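Local coordinates for protein bacterial regulatory proteins, TetR family (Nitrosomonas europaea, PDB 3NI7) that probably binds DNA and regulates transcription as an all-helical, two-chain member of the TetR family, at residues A11-A16 with I55-D60; L19-S24 with A96-V101. All blocks are in the same frame, centred on the assembly; numbering follows the deposited sequence.

How the contacts relate
From the N terminus, helix 7-22 supplies the first half of both contacts, 11-16 and then 19-24. The chain next runs through the predicted helix-turn-helix (29-48) into helix 51-69, where 55-60 closes contact 1 over a loop of 38 residues. Contact 2 closes later, over 71 residues, when 96-101 enters helix 99-108. In sequence the four segments alternate, so the two closures cross instead of nesting. Their centres lie about 11 Å apart, and they touch where W58 CZ2 comes 4.1 Å from Q98 CB. Contact 1 therefore ties the first helix to helix 51-69, and contact 2 ties it to helix 99-108.

Contact 1. Residues A11-A16 with I55-D60; sequences AIVDTA and IDAWFD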
ATOM      1  N   ALA A  11       5.409 -24.212  17.877  1.00 85.41           N
ATOM      2  CA  ALA A  11       6.487 -25.018  17.338  1.00 84.18           C
ATOM      3  C   ALA A  11       6.264 -25.313  15.853  1.00 80.83           C
ATOM      4  O   ALA A  11       7.213 -25.365  15.058  1.00 80.55           O
ATOM      5  CB  ALA A  11       6.603 -26.239  18.098  1.00 85.76           C
ATOM      6  N   ILE A  12       5.006 -25.462  15.477  1.00 79.04           N
ATOM      7  CA  ILE A  12       4.662 -25.626  14.069  1.00 77.41           C
ATOM      8  C   ILE A  12       5.078 -24.358  13.336  1.00 76.78           C
ATOM      9  O   ILE A  12       5.854 -24.395  12.402  1.00 76.91           O
ATOM     10  CB  ILE A  12       3.124 -25.924  13.852  1.00 77.13           C
ATOM     11  CG1 ILE A  12       2.745 -27.275  14.443  1.00 78.72           C
ATOM     12  CG2 ILE A  12       2.744 -25.901  12.371  1.00 74.02           C
ATOM     13  CD1 ILE A  12       1.285 -27.325  14.897  1.00 79.94           C
ATOM     14  N   VAL A  13       4.584 -23.222  13.787  1.00 77.25           N
ATOM     15  CA  VAL A  13       4.879 -21.980  13.097  1.00 77.51           C
ATOM     16  C   VAL A  13       6.383 -21.785  12.982  1.00 78.24           C
ATOM     17  O   VAL A  13       6.906 -21.582  11.884  1.00 78.26           O
ATOM     18  CB  VAL A  13       4.259 -20.758  13.793  1.00 79.06           C
ATOM     19  CG1 VAL A  13       4.698 -19.537  13.105  1.00 79.27           C
ATOM     20  CG2 VAL A  13       2.733 -20.822  13.748  1.00 78.73           C
ATOM     21  N   ASP A  14       7.079 -21.899  14.106  1.00 79.66           N
ATOM     22  CA  ASP A  14       8.537 -21.770  14.083  1.00 81.19           C
ATOM     23  C   ASP A  14       9.093 -22.652  13.011  1.00 80.54           C
ATOM     24  O   ASP A  14       9.929 -22.229  12.222  1.00 81.71           O
ATOM     25  CB  ASP A  14       9.147 -22.183  15.407  1.00 83.53           C
ATOM     26  CG  ASP A  14       8.774 -21.253  16.523  1.00 86.98           C
ATOM     27  OD1 ASP A  14       8.231 -20.161  16.253  1.00 88.17           O
ATOM     28  OD2 ASP A  14       8.992 -21.607  17.691  1.00 92.43           O
ATOM     29  N   THR A  15       8.621 -23.886  12.992  1.00 79.67           N
ATOM     30  CA  THR A  15       9.179 -24.887  12.110  1.00 80.24           C
ATOM     31  C   THR A  15       8.939 -24.491  10.682  1.00 79.20           C
ATOM     32  O   THR A  15       9.845 -24.518   9.843  1.00 80.24           O
ATOM     33  CB  THR A  15       8.544 -26.251  12.389  1.00 80.30           C
ATOM     34  OG1 THR A  15       9.100 -26.738  13.617  1.00 83.31           O
ATOM     35  CG2 THR A  15       8.798 -27.249  11.236  1.00 80.45           C
ATOM     36  N   ALA A  16       7.700 -24.119  10.431  1.00 77.79           N
ATOM     37  CA  ALA A  16       7.254 -23.704   9.110  1.00 78.05           C
ATOM     38  C   ALA A  16       8.166 -22.592   8.605  1.00 79.44           C
ATOM     39  O   ALA A  16       8.539 -22.494   7.422  1.00 80.89           O
ATOM     40  CB  ALA A  16       5.860 -23.183   9.207  1.00 76.92           C
ATOM     41  N   ILE A  55       0.157 -18.278   7.833  1.00 88.10           N
ATOM     42  CA  ILE A  55       0.363 -16.877   7.642  1.00 85.83           C
ATOM     43  C   ILE A  55      -0.414 -16.142   8.726  1.00 84.69           C
ATOM     44  O   ILE A  55       0.145 -15.286   9.462  1.00 82.84           O
ATOM     45  CB  ILE A  55      -0.054 -16.407   6.244  1.00 87.10           C
ATOM     46  CG1 ILE A  55       0.684 -17.233   5.183  1.00 88.68           C
ATOM     47  CG2 ILE A  55       0.252 -14.855   6.082  1.00 84.78           C
ATOM     48  CD1 ILE A  55       0.575 -16.725   3.781  1.00 90.37           C
ATOM     49  N   ASP A  56      -1.687 -16.494   8.855  1.00 85.92           N
ATOM     50  CA  ASP A  56      -2.481 -15.964   9.950  1.00 85.62           C
ATOM     51  C   ASP A  56      -1.744 -16.023  11.280  1.00 83.81           C
ATOM     52  O   ASP A  56      -1.542 -14.958  11.902  1.00 81.62           O
ATOM     53  CB  ASP A  56      -3.815 -16.691  10.084  1.00 88.16           C
ATOM     54  CG  ASP A  56      -4.944 -15.880   9.541  1.00 92.38           C
ATOM     55  OD1 ASP A  56      -4.700 -14.656   9.363  1.00 94.03           O
ATOM     56  OD2 ASP A  56      -6.066 -16.436   9.304  1.00 99.75           O
ATOM     57  N   ALA A  57      -1.344 -17.244  11.698  1.00 83.80           N
ATOM     58  CA  ALA A  57      -0.651 -17.405  12.991  1.00 83.37           C
ATOM     59  C   ALA A  57       0.623 -16.511  13.113  1.00 81.94           C
ATOM     60  O   ALA A  57       0.941 -15.979  14.197  1.00 81.21           O
ATOM     61  CB  ALA A  57      -0.321 -18.779  13.221  1.00 84.52           C
ATOM     62  N   TRP A  58       1.312 -16.319  11.995  1.00 81.63           N
ATOM     63  CA  TRP A  58       2.516 -15.517  11.992  1.00 81.70           C
ATOM     64  C   TRP A  58       2.185 -14.041  12.318  1.00 80.61           C
ATOM     65  O   TRP A  58       2.849 -13.379  13.141  1.00 79.79           O
ATOM     66  CB  TRP A  58       3.184 -15.591  10.611  1.00 82.42           C
ATOM     67  CG  TRP A  58       4.524 -14.962  10.539  1.00 81.96           C
ATOM     68  CD1 TRP A  58       4.905 -13.971   9.720  1.00 82.35           C
ATOM     69  CD2 TRP A  58       5.669 -15.304  11.318  1.00 82.81           C
ATOM     70  NE1 TRP A  58       6.232 -13.670   9.920  1.00 82.85           N
ATOM     71  CE2 TRP A  58       6.709 -14.475  10.911  1.00 82.10           C
ATOM     72  CE3 TRP A  58       5.909 -16.251  12.315  1.00 84.94           C
ATOM     73  CZ2 TRP A  58       7.950 -14.538  11.461  1.00 85.19           C
ATOM     74  CZ3 TRP A  58       7.140 -16.319  12.867  1.00 86.25           C
ATOM     75  CH2 TRP A  58       8.152 -15.467  12.448  1.00 88.04           C
ATOM     76  N   PHE A  59       1.173 -13.532  11.629  1.00 80.33           N
ATOM     77  CA  PHE A  59       0.750 -12.167  11.835  1.00 79.33           C
ATOM     78  C   PHE A  59       0.037 -12.009  13.176  1.00 80.39           C
ATOM     79  O   PHE A  59       0.099 -10.970  13.778  1.00 80.61           O
ATOM     80  CB  PHE A  59      -0.091 -11.707  10.665  1.00 79.02           C
ATOM     81  CG  PHE A  59       0.724 -11.427   9.448  1.00 79.15           C
ATOM     82  CD1 PHE A  59       0.978 -12.387   8.512  1.00 83.27           C
ATOM     83  CD2 PHE A  59       1.260 -10.207   9.248  1.00 78.34           C
ATOM     84  CE1 PHE A  59       1.760 -12.113   7.374  1.00 83.30           C
ATOM     85  CE2 PHE A  59       2.042  -9.947   8.125  1.00 80.02           C
ATOM     86  CZ  PHE A  59       2.280 -10.925   7.195  1.00 81.01           C
ATOM     87  N   ASP A  60      -0.579 -13.050  13.696  1.00 82.51           N
ATOM     88  CA  ASP A  60      -1.125 -12.940  15.041  1.00 83.96           C
ATOM     89  C   ASP A  60      -0.033 -12.911  16.063  1.00 84.19           C
ATOM     90  O   ASP A  60      -0.186 -12.334  17.140  1.00 85.23           O
ATOM     91  CB  ASP A  60      -2.075 -14.065  15.329  1.00 85.77           C
ATOM     92  CG  ASP A  60      -3.442 -13.755  14.845  1.00 89.94           C
ATOM     93  OD1 ASP A  60      -3.771 -12.512  14.804  1.00 94.25           O
ATOM     94  OD2 ASP A  60      -4.191 -14.704  14.514  1.00 95.55           O
TER
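Two residues before V13, whose two methyls touch A57 and W58, the carbonyl oxygen A11 O is gripped twice by T15, one turn further on. The amide T15 N bonds to A11 O at 2.9 Å, and T15 OG1 donates to the same A11 O at 2.7 Å. The two donors arrive from opposite faces of the carbonyl plane, the hydroxyl tilted 28° from it. Between the helices the contact is wholly apolar and rests on V13. Its CG1 stands anti to the backbone N (chi1 175°), and this rotation sends the two methyls to different targets. V13 CG1 meets the six-membered ring of W58 at its edge, near the ring plane, 3.6 Å from W58 CE3. V13 CG2 approaches A57 CB at 3.7 Å. The indole reaches across because W58 CG is also anti to its backbone N (chi1 -172°), and W58 NE1 makes a hydrogen bond to T102 OG1 that would limit its rotation. Beside this apolar patch, D14 forms a salt bridge with R61. Helix 7-22 thus lies between helix 30-36, where I12, T15 and A16 rest on I33, and helix 51-69, whose I55 and W58 in turn rest on M105 of helix 99-108.

Contact 2. Residues L19-S24 with A96-V101; sequences LAAHTS and AVQRKV
The carboxamide of Q98 is the flat group of this contact, and the methyl of A21 approaches it obliquely from one face at the nitrogen end. A21 CB lies 3.8 Å from Q98 NE2 and stands well out of the amide plane, hence away from an in-plane approach to the N-H groups. The amide gets there by a bend about the CB-CG bond of Q98 (chi2 -66°). Further along 96-101, V101 makes the apolar half of the contact. With V101 CG1 anti to its own backbone N (chi1 165°), the other methyl, CG2, is the one that leads toward the first helix. It packs on A20 CB at 3.6 Å and also nears the backbone of the next residue, with V101 CG2 3.8 Å from A21 N. V101 CG1 is slightly farther off, 4.1 Å from A20 CB. A20 and V101 are buried, whereas A21 lies on the exposed margin. V17, one turn earlier on helix 7-22, touches both Q98 and V101 and extends the patch, while W25 and V28 pack on A20. Q98 occupies the N-cap position of helix 99-108, and its carbonyl oxygen accepts a hydrogen bond from T102 OG1. Such packing of the first helix against the start of this later helix is consistent with the junction between DNA-binding and regulatory domains in TetR-family proteins.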
ATOM      1  N   LEU A  19      11.889 -23.659   7.960  1.00 84.55           N
ATOM      2  CA  LEU A  19      11.932 -24.380   6.682  1.00 86.20           C
ATOM      3  C   LEU A  19      11.938 -23.435   5.489  1.00 87.23           C
ATOM      4  O   LEU A  19      12.696 -23.610   4.540  1.00 89.65           O
ATOM      5  CB  LEU A  19      10.710 -25.289   6.499  1.00 85.72           C
ATOM      6  CG  LEU A  19      10.361 -26.520   7.350  1.00 85.86           C
ATOM      7  CD1 LEU A  19       8.996 -27.098   6.986  1.00 85.50           C
ATOM      8  CD2 LEU A  19      11.460 -27.581   7.236  1.00 90.46           C
ATOM      9  N   ALA A  20      11.066 -22.440   5.549  1.00 86.12           N
ATOM     10  CA  ALA A  20      10.948 -21.442   4.480  1.00 88.31           C
ATOM     11  C   ALA A  20      12.271 -20.717   4.268  1.00 90.94           C
ATOM     12  O   ALA A  20      12.744 -20.535   3.146  1.00 93.43           O
ATOM     13  CB  ALA A  20       9.863 -20.408   4.807  1.00 86.86           C
ATOM     14  N   ALA A  21      12.860 -20.316   5.373  1.00 90.83           N
ATOM     15  CA  ALA A  21      14.127 -19.652   5.315  1.00 94.17           C
ATOM     16  C   ALA A  21      15.096 -20.441   4.448  1.00 97.15           C
ATOM     17  O   ALA A  21      15.568 -19.955   3.436  1.00100.27           O
ATOM     18  CB  ALA A  21      14.699 -19.485   6.700  1.00 94.00           C
ATOM     19  N   HIS A  22      15.355 -21.688   4.810  1.00 97.48           N
ATOM     20  CA  HIS A  22      16.393 -22.478   4.115  1.00101.13           C
ATOM     21  C   HIS A  22      16.035 -22.714   2.666  1.00102.50           C
ATOM     22  O   HIS A  22      16.909 -22.890   1.826  1.00106.67           O
ATOM     23  CB  HIS A  22      16.599 -23.857   4.727  1.00101.18           C
ATOM     24  CG  HIS A  22      16.947 -23.830   6.171  1.00101.91           C
ATOM     25  ND1 HIS A  22      18.044 -23.154   6.657  1.00106.99           N
ATOM     26  CD2 HIS A  22      16.348 -24.401   7.237  1.00100.73           C
ATOM     27  CE1 HIS A  22      18.101 -23.311   7.969  1.00107.61           C
ATOM     28  NE2 HIS A  22      17.081 -24.060   8.345  1.00103.17           N
ATOM     29  N   THR A  23      14.747 -22.773   2.378  1.00100.11           N
ATOM     30  CA  THR A  23      14.317 -23.042   1.016  1.00101.86           C
ATOM     31  C   THR A  23      13.566 -21.894   0.390  1.00102.00           C
ATOM     32  O   THR A  23      14.175 -21.078  -0.260  1.00105.44           O
ATOM     33  CB  THR A  23      13.496 -24.331   0.967  1.00 99.88           C
ATOM     34  OG1 THR A  23      12.318 -24.180   1.764  1.00 95.97           O
ATOM     35  CG2 THR A  23      14.315 -25.381   1.529  1.00 99.51           C
ATOM     36  N   SER A  24      12.256 -21.881   0.547  1.00 99.65           N
ATOM     37  CA  SER A  24      11.439 -20.715   0.331  1.00100.14           C
ATOM     38  C   SER A  24      10.107 -21.026   1.011  1.00 97.23           C
ATOM     39  O   SER A  24       9.915 -22.101   1.566  1.00 95.93           O
ATOM     40  CB  SER A  24      11.210 -20.344  -1.139  1.00104.75           C
ATOM     41  OG  SER A  24      10.640 -21.404  -1.858  1.00105.73           O
ATOM     42  N   ALA A  96      10.181  -9.370  11.872  1.00 82.99           N
ATOM     43  CA  ALA A  96      11.601  -9.337  11.429  1.00 85.96           C
ATOM     44  C   ALA A  96      12.382 -10.618  11.780  1.00 88.43           C
ATOM     45  O   ALA A  96      13.472 -10.838  11.237  1.00 91.30           O
ATOM     46  CB  ALA A  96      12.351  -8.159  12.018  1.00 85.78           C
ATOM     47  N   VAL A  97      11.841 -11.436  12.699  1.00 87.67           N
ATOM     48  CA  VAL A  97      12.515 -12.666  13.110  1.00 90.12           C
ATOM     49  C   VAL A  97      12.818 -13.384  11.769  1.00 91.97           C
ATOM     50  O   VAL A  97      13.893 -14.010  11.583  1.00 95.43           O
ATOM     51  CB  VAL A  97      11.724 -13.427  14.196  1.00 89.58           C
ATOM     52  CG1 VAL A  97      12.289 -14.756  14.350  1.00 91.57           C
ATOM     53  CG2 VAL A  97      11.759 -12.738  15.548  1.00 88.42           C
ATOM     54  N   GLN A  98      11.858 -13.313  10.838  1.00 90.61           N
ATOM     55  CA  GLN A  98      12.072 -13.724   9.433  1.00 92.34           C
ATOM     56  C   GLN A  98      11.484 -12.758   8.391  1.00 91.28           C
ATOM     57  O   GLN A  98      10.424 -12.992   7.803  1.00 90.22           O
ATOM     58  CB  GLN A  98      11.376 -15.059   9.285  1.00 93.26           C
ATOM     59  CG  GLN A  98      12.019 -16.189  10.024  1.00 95.69           C
ATOM     60  CD  GLN A  98      13.382 -16.547   9.484  1.00 99.38           C
ATOM     61  OE1 GLN A  98      13.990 -15.809   8.668  1.00 99.55           O
ATOM     62  NE2 GLN A  98      13.874 -17.704   9.928  1.00100.51           N
ATOM     63  N   ARG A  99      12.198 -11.673   8.161  1.00 92.20           N
ATOM     64  CA  ARG A  99      11.811 -10.696   7.168  1.00 91.81           C
ATOM     65  C   ARG A  99      11.587 -11.294   5.763  1.00 93.83           C
ATOM     66  O   ARG A  99      10.507 -11.120   5.198  1.00 92.36           O
ATOM     67  CB  ARG A  99      12.863  -9.625   7.113  1.00 93.05           C
ATOM     68  CG  ARG A  99      12.391  -8.320   6.531  1.00 94.46           C
ATOM     69  CD  ARG A  99      13.373  -7.160   6.921  1.00 98.27           C
ATOM     70  NE  ARG A  99      14.738  -7.658   6.870  1.00102.15           N
ATOM     71  CZ  ARG A  99      15.372  -7.889   5.731  1.00109.23           C
ATOM     72  NH1 ARG A  99      14.779  -7.600   4.559  1.00110.92           N
ATOM     73  NH2 ARG A  99      16.603  -8.407   5.756  1.00114.32           N
ATOM     74  N   LYS A 100      12.587 -11.995   5.209  1.00 97.31           N
ATOM     75  CA  LYS A 100      12.471 -12.608   3.855  1.00100.29           C
ATOM     76  C   LYS A 100      11.260 -13.598   3.732  1.00 99.22           C
ATOM     77  O   LYS A 100      10.611 -13.693   2.684  1.00100.77           O
ATOM     78  CB  LYS A 100      13.773 -13.316   3.409  1.00104.43           C
ATOM     79  N   VAL A 101      10.958 -14.351   4.778  1.00 96.81           N
ATOM     80  CA  VAL A 101       9.799 -15.248   4.717  1.00 95.44           C
ATOM     81  C   VAL A 101       8.523 -14.403   4.672  1.00 92.96           C
ATOM     82  O   VAL A 101       7.656 -14.571   3.792  1.00 93.57           O
ATOM     83  CB  VAL A 101       9.771 -16.160   5.939  1.00 93.93           C
ATOM     84  CG1 VAL A 101       8.434 -16.831   6.094  1.00 90.99           C
ATOM     85  CG2 VAL A 101      10.884 -17.152   5.843  1.00 96.96           C
TER